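Local coordinates for protein Esterase/lipase (Lactobacillus rhamnosus, PDB 4N5H) that probably hydrolyses carboxylic esters as an alpha/beta-hydrolase-fold esterase, and may also transfer acyl groups, at residues Q17-D22 with W77-R82; Q225-L230 with D257-T262. The protein carries 1 engineered substitution. All coordinates share one frame; numbering follows the deposited sequence. Where two conformers were deposited one is given.

Contact 1: Q17-D22 with W77-R82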
loop_
_atom_site.group_PDB
_atom_site.type_symbol
_atom_site.label_atom_id
_atom_site.label_comp_id
_atom_site.label_asym_id
_atom_site.label_seq_id
_atom_site.Cartn_x
_atom_site.Cartn_y
_atom_site.Cartn_z
ATOM N N GLN A 17 16.251 -13.067 9.757
ATOM C CA GLN A 17 16.673 -11.701 10.063
ATOM C C GLN A 17 16.964 -10.929 8.779
ATOM O O GLN A 17 16.568 -9.777 8.635
ATOM C CB GLN A 17 17.866 -11.695 10.976
ATOM C CG GLN A 17 18.267 -10.333 11.458
ATOM C CD GLN A 17 19.484 -10.456 12.349
ATOM O OE1 GLN A 17 19.664 -11.498 13.016
ATOM N NE2 GLN A 17 20.345 -9.431 12.345
ATOM N N THR A 18 17.684 -11.539 7.871
ATOM C CA THR A 18 17.917 -10.908 6.554
ATOM C C THR A 18 16.628 -10.549 5.865
ATOM O O THR A 18 16.461 -9.429 5.304
ATOM C CB THR A 18 18.725 -11.863 5.692
ATOM O OG1 THR A 18 19.984 -11.985 6.321
ATOM C CG2 THR A 18 18.938 -11.294 4.321
ATOM N N ALA A 19 15.694 -11.496 5.880
ATOM C CA ALA A 19 14.336 -11.340 5.286
ATOM C C ALA A 19 13.599 -10.116 5.808
ATOM O O ALA A 19 13.010 -9.398 5.043
ATOM C CB ALA A 19 13.468 -12.520 5.522
ATOM N N ALA A 20 13.614 -9.950 7.106
ATOM C CA ALA A 20 13.022 -8.752 7.696
ATOM C C ALA A 20 13.747 -7.494 7.193
ATOM O O ALA A 20 13.059 -6.484 6.953
ATOM C CB ALA A 20 13.098 -8.836 9.256
ATOM N N ARG A 21 15.080 -7.515 7.087
ATOM C CA ARG A 21 15.860 -6.366 6.629
ATOM C C ARG A 21 15.461 -6.048 5.168
ATOM O O ARG A 21 15.253 -4.895 4.783
ATOM C CB ARG A 21 17.376 -6.592 6.678
ATOM C CG ARG A 21 17.969 -6.596 8.089
ATOM C CD ARG A 21 19.473 -6.824 8.193
ATOM N NE ARG A 21 20.082 -7.515 7.097
ATOM C CZ ARG A 21 20.629 -8.705 7.188
ATOM N NH1 ARG A 21 20.582 -9.417 8.343
ATOM N NH2 ARG A 21 21.183 -9.185 6.099
ATOM N N ASP A 22 15.342 -7.095 4.346
ATOM C CA ASP A 22 14.956 -6.910 2.959
ATOM C C ASP A 22 13.532 -6.322 2.796
ATOM O O ASP A 22 13.304 -5.469 1.969
ATOM C CB ASP A 22 15.013 -8.253 2.159
ATOM C CG ASP A 22 16.450 -8.788 1.978
ATOM O OD1 ASP A 22 17.408 -8.002 2.178
ATOM O OD2 ASP A 22 16.678 -10.016 1.738
ATOM N N TRP A 77 22.149 -19.616 -0.919
ATOM C CA TRP A 77 21.557 -20.890 -1.375
ATOM C C TRP A 77 20.338 -21.422 -0.637
ATOM O O TRP A 77 19.645 -22.327 -1.124
ATOM C CB TRP A 77 22.672 -21.986 -1.598
ATOM C CG TRP A 77 23.926 -21.645 -2.333
ATOM C CD1 TRP A 77 24.105 -21.663 -3.675
ATOM C CD2 TRP A 77 25.171 -21.190 -1.797
ATOM N NE1 TRP A 77 25.326 -21.288 -3.999
ATOM C CE2 TRP A 77 26.036 -20.987 -2.879
ATOM C CE3 TRP A 77 25.647 -20.974 -0.487
ATOM C CZ2 TRP A 77 27.384 -20.553 -2.732
ATOM C CZ3 TRP A 77 26.940 -20.591 -0.316
ATOM C CH2 TRP A 77 27.828 -20.359 -1.446
ATOM N N PHE A 78 20.027 -20.745 0.495
ATOM C CA PHE A 78 18.961 -21.103 1.427
ATOM C C PHE A 78 17.768 -20.153 1.428
ATOM O O PHE A 78 16.718 -20.418 2.016
ATOM C CB PHE A 78 19.510 -21.096 2.894
ATOM C CG PHE A 78 20.234 -22.365 3.314
ATOM C CD1 PHE A 78 21.594 -22.509 3.089
ATOM C CD2 PHE A 78 19.533 -23.390 3.960
ATOM C CE1 PHE A 78 22.304 -23.645 3.520
ATOM C CE2 PHE A 78 20.248 -24.540 4.363
ATOM C CZ PHE A 78 21.585 -24.655 4.121
ATOM N N TYR A 79 17.902 -19.031 0.708
ATOM C CA TYR A 79 16.980 -17.893 0.854
ATOM C C TYR A 79 16.782 -17.235 -0.504
ATOM O O TYR A 79 17.682 -17.135 -1.340
ATOM C CB TYR A 79 17.522 -16.851 1.839
ATOM C CG TYR A 79 16.841 -15.536 1.925
ATOM C CD1 TYR A 79 17.358 -14.438 1.316
ATOM C CD2 TYR A 79 15.617 -15.413 2.511
ATOM C CE1 TYR A 79 16.720 -13.231 1.356
ATOM C CE2 TYR A 79 14.917 -14.226 2.524
ATOM C CZ TYR A 79 15.487 -13.101 1.934
ATOM O OH TYR A 79 14.840 -11.836 1.915
ATOM N N GLY A 80 15.575 -16.712 -0.676
ATOM C CA GLY A 80 15.304 -15.797 -1.803
ATOM C C GLY A 80 14.275 -16.374 -2.752
ATOM O O GLY A 80 13.845 -17.526 -2.668
ATOM N N ASP A 81 13.878 -15.549 -3.728
ATOM C CA ASP A 81 12.939 -15.968 -4.733
ATOM C C ASP A 81 13.021 -15.007 -5.922
ATOM O O ASP A 81 13.894 -14.139 -5.904
ATOM C CB ASP A 81 11.481 -16.060 -4.192
ATOM C CG ASP A 81 10.955 -14.755 -3.634
ATOM O OD1 ASP A 81 11.343 -13.656 -4.104
ATOM O OD2 ASP A 81 10.198 -14.791 -2.584
ATOM N N ARG A 82 12.199 -15.201 -6.948
ATOM C CA ARG A 82 12.233 -14.354 -8.146
ATOM C C ARG A 82 11.939 -12.894 -7.894
ATOM O O ARG A 82 12.206 -12.056 -8.756
ATOM C CB ARG A 82 11.268 -14.895 -9.193
ATOM C CG ARG A 82 9.791 -14.886 -8.811
ATOM C CD ARG A 82 8.931 -15.492 -9.933
ATOM N NE ARG A 82 7.654 -15.841 -9.343
ATOM C CZ ARG A 82 6.706 -15.004 -8.916
ATOM N NH1 ARG A 82 6.655 -13.719 -9.271
ATOM N NH2 ARG A 82 5.722 -15.524 -8.167
HETATM O O HOH W 1 11.826 -10.545 2.592
#

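Contact 2: Q225-L230 with D257-T262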
loop_
_atom_site.group_PDB
_atom_site.type_symbol
_atom_site.label_atom_id
_atom_site.label_comp_id
_atom_site.label_asym_id
_atom_site.label_seq_id
_atom_site.Cartn_x
_atom_site.Cartn_y
_atom_site.Cartn_z
ATOM N N GLN A 225 37.151 -25.349 -9.837
ATOM C CA GLN A 225 37.002 -26.760 -10.275
ATOM C C GLN A 225 36.296 -26.895 -11.565
ATOM O O GLN A 225 36.494 -27.881 -12.246
ATOM C CB GLN A 225 36.283 -27.569 -9.232
ATOM C CG GLN A 225 37.046 -27.786 -7.989
ATOM C CD GLN A 225 36.224 -28.163 -6.828
ATOM O OE1 GLN A 225 35.157 -27.648 -6.554
ATOM N NE2 GLN A 225 36.785 -29.088 -6.032
ATOM N N VAL A 226 35.419 -25.955 -11.970
ATOM C CA VAL A 226 34.741 -26.075 -13.253
ATOM C C VAL A 226 35.351 -25.275 -14.403
ATOM O O VAL A 226 35.031 -25.510 -15.543
ATOM C CB VAL A 226 33.211 -25.733 -13.069
ATOM C CG1 VAL A 226 32.532 -26.788 -12.202
ATOM C CG2 VAL A 226 33.027 -24.392 -12.413
ATOM N N VAL A 227 36.293 -24.385 -14.102
ATOM C CA VAL A 227 36.883 -23.492 -15.083
ATOM C C VAL A 227 37.868 -24.192 -16.039
ATOM O O VAL A 227 38.047 -23.754 -17.188
ATOM C CB VAL A 227 37.593 -22.288 -14.375
ATOM C CG1 VAL A 227 38.809 -22.743 -13.571
ATOM C CG2 VAL A 227 38.004 -21.260 -15.363
ATOM N N LYS A 228 38.421 -25.292 -15.572
ATOM C CA LYS A 228 39.643 -25.920 -16.190
ATOM C C LYS A 228 39.362 -26.346 -17.592
ATOM O O LYS A 228 38.396 -27.090 -17.846
ATOM C CB LYS A 228 40.077 -27.129 -15.370
ATOM C CG LYS A 228 40.409 -26.799 -13.906
ATOM C CD LYS A 228 40.777 -28.027 -13.062
ATOM C CE LYS A 228 39.799 -29.234 -13.237
ATOM N NZ LYS A 228 38.867 -29.622 -12.094
ATOM N N GLY A 229 40.090 -25.785 -18.549
ATOM C CA GLY A 229 40.145 -26.331 -19.892
ATOM C C GLY A 229 39.151 -25.755 -20.857
ATOM O O GLY A 229 38.960 -26.286 -21.918
ATOM N N LEU A 230 38.409 -24.690 -20.454
ATOM C CA LEU A 230 37.284 -24.289 -21.237
ATOM C C LEU A 230 37.513 -22.965 -21.848
ATOM O O LEU A 230 38.224 -22.117 -21.251
ATOM C CB LEU A 230 36.057 -24.183 -20.316
ATOM C CG LEU A 230 35.588 -25.445 -19.656
ATOM C CD1 LEU A 230 34.375 -25.099 -18.785
ATOM C CD2 LEU A 230 35.222 -26.528 -20.667
ATOM N N ASP A 257 43.326 -15.401 -13.162
ATOM C CA ASP A 257 44.665 -15.189 -13.726
ATOM C C ASP A 257 45.281 -16.500 -14.100
ATOM O O ASP A 257 45.829 -16.619 -15.184
ATOM C CB ASP A 257 45.508 -14.375 -12.743
ATOM C CG ASP A 257 45.080 -12.890 -12.668
ATOM O OD1 ASP A 257 44.461 -12.367 -13.639
ATOM O OD2 ASP A 257 45.494 -12.274 -11.686
ATOM N N ALA A 258 45.127 -17.498 -13.251
ATOM C CA ALA A 258 45.729 -18.839 -13.496
ATOM C C ALA A 258 45.144 -19.570 -14.676
ATOM O O ALA A 258 45.846 -20.366 -15.396
ATOM C CB ALA A 258 45.576 -19.633 -12.252
ATOM N N ASN A 259 43.873 -19.261 -15.014
ATOM C CA ASN A 259 43.191 -19.911 -16.069
ATOM C C ASN A 259 43.037 -19.079 -17.309
ATOM O O ASN A 259 42.365 -19.428 -18.276
ATOM C CB ASN A 259 41.864 -20.447 -15.579
ATOM C CG ASN A 259 42.010 -21.598 -14.663
ATOM O OD1 ASN A 259 42.130 -22.715 -15.159
ATOM N ND2 ASN A 259 41.995 -21.389 -13.347
ATOM N N HIS A 260 43.701 -17.938 -17.354
ATOM C CA HIS A 260 43.644 -17.036 -18.531
ATOM C C HIS A 260 42.225 -16.629 -18.967
ATOM O O HIS A 260 41.892 -16.496 -20.132
ATOM C CB HIS A 260 44.388 -17.608 -19.761
ATOM C CG HIS A 260 45.738 -18.122 -19.397
ATOM N ND1 HIS A 260 46.747 -17.282 -18.981
ATOM C CD2 HIS A 260 46.199 -19.384 -19.225
ATOM C CE1 HIS A 260 47.794 -18.000 -18.625
ATOM N NE2 HIS A 260 47.494 -19.274 -18.789
ATOM N N VAL A 261 41.396 -16.406 -17.959
ATOM C CA VAL A 261 40.048 -15.853 -18.169
ATOM C C VAL A 261 40.156 -14.420 -18.598
ATOM O O VAL A 261 40.966 -13.673 -17.989
ATOM C CB VAL A 261 39.250 -16.007 -16.833
ATOM C CG1 VAL A 261 37.875 -15.398 -16.958
ATOM C CG2 VAL A 261 39.110 -17.477 -16.479
ATOM N N THR A 262 39.356 -14.020 -19.571
ATOM C CA THR A 262 39.222 -12.628 -20.006
ATOM C C THR A 262 38.303 -11.924 -19.007
ATOM O O THR A 262 37.176 -12.393 -18.842
ATOM C CB THR A 262 38.709 -12.491 -21.415
ATOM O OG1 THR A 262 39.657 -13.163 -22.261
ATOM C CG2 THR A 262 38.615 -11.071 -21.788
HETATM O O HOH W 2 41.938 -23.509 -17.583
#

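Contact 1: Q17-D22 with W77-R82
Tyr79 reaches Ala19 and Asp22 from an extended loop that keeps its distance from the helix: the nearest CA atoms, those of Ala19 and Tyr79, are 8.3 Å apart. Nearly everything that bridges this gap belongs to the one phenol. Its CG stands anti to the backbone N (chi1 169°), which sends the ring straight out of residues 77-82 until the hydroxyl touches the helix surface. There Tyr79 OH donates to Asp22 OD2 at 2.6 Å, a short bond that uses the anti lone pair of the carboxylate oxygen, the one turned away from OD1. OD2 lies at the ring's edge, near its plane, while the carboxylate itself is rotated 37° from the ring. Asp22 is buried, and its other oxygen, OD1, forms a salt bridge with Arg25 one turn along the same helix; this second partner would be expected to favour the charged carboxylate.

Ala19 fills in beside the bond. Its CB packs against Tyr79 CE2 at 3.7 Å, and its CA comes to 3.4 Å from Tyr79 OH. On the same side of the ring plane, Thr18 CG2 makes a looser contact, nearest CE1. A water donates to Ala19 O at 3.0 Å and, weakly, to Tyr79 OH, a loose bridge between carbonyl and hydroxyl.

Trp15, one turn before Ala19 on helix 2-28, meets the Tyr79 ring at nearly parallel planes, and Leu84 touches both Tyr79 and Asp22. The contact joins the long N-terminal helix to the loop between strand 66-72 and helix 86-94, where Phe78 packs against both helix 2-28 and helix 203-211.

Contact 2: Q225-L230 with D257-T262
Asn259 meets Val227 with an amide laid against a methyl group, and no direct hydrogen bond joins the two segments; a single water makes the polar link. Val227 CG1 lies 3.5 Å from Asn259 ND2 and is almost as close to CG, while its CG2 faces the CB of the asparagine. With CG1 set between the backbone N and the carbonyl carbon (chi1 67°), both methyls are presented to Asn259. The second methyl also touches the other valine, Val227 CG2 to Val261 CG2 at 4.1 Å.

The two ends of the amide have separate jobs. ND2 is hydrogen-bonded to Val255 O, one turn back in helix 246-258, and OD1 accepts a short 2.6 Å bond from the water. That water in turn accepts from Gly229 N at 3.1 Å, inside the type II turn from Val227 to Leu230, where the glycine has positive phi. An alanine in place of Asn259 would probably leave the water and Val255 O without their amide partners and bare the CG1 methyl of Val227.

Lys228 turns from the contact and folds back over its own segment, NZ donating to Gln225 O at 2.9 Å. On the partner side, His260 is the C-prime residue of a Schellman motif that closes helix 246-258, with Val261 N bonded to Phe256 O.

Just before the turn, Val226 packs on helix 147-158, and Val227 packs on Val255. The contact therefore sets the turn after helix 223-226 against the C-terminal end of helix 246-258, just before strand 263-268 enters the sheet beside strand 235-240.

In the fold
From the N terminus, contact 1 brings helix 2-28 to residues 77-82, closing a long excursion through strands 35-42, 52-58 and 66-72. The chain then builds the middle of the sheet, with the probable nucleophile elbow at Ser146, before contact 2 closes a loop about half as long: residues 225-230 meet 257-262, with strand 235-240 and most of helix 246-258 in between. The two loops follow in series, neither nested nor crossed. The centres of contacts 1 and 2 are 31 Å apart, on opposite sides of the chain's centre. Contact 1 fastens the N-terminal helix to the body of the hydrolase fold; contact 2 joins the turn after helix 223-226 to the end of helix 246-258, beside strand 263-268.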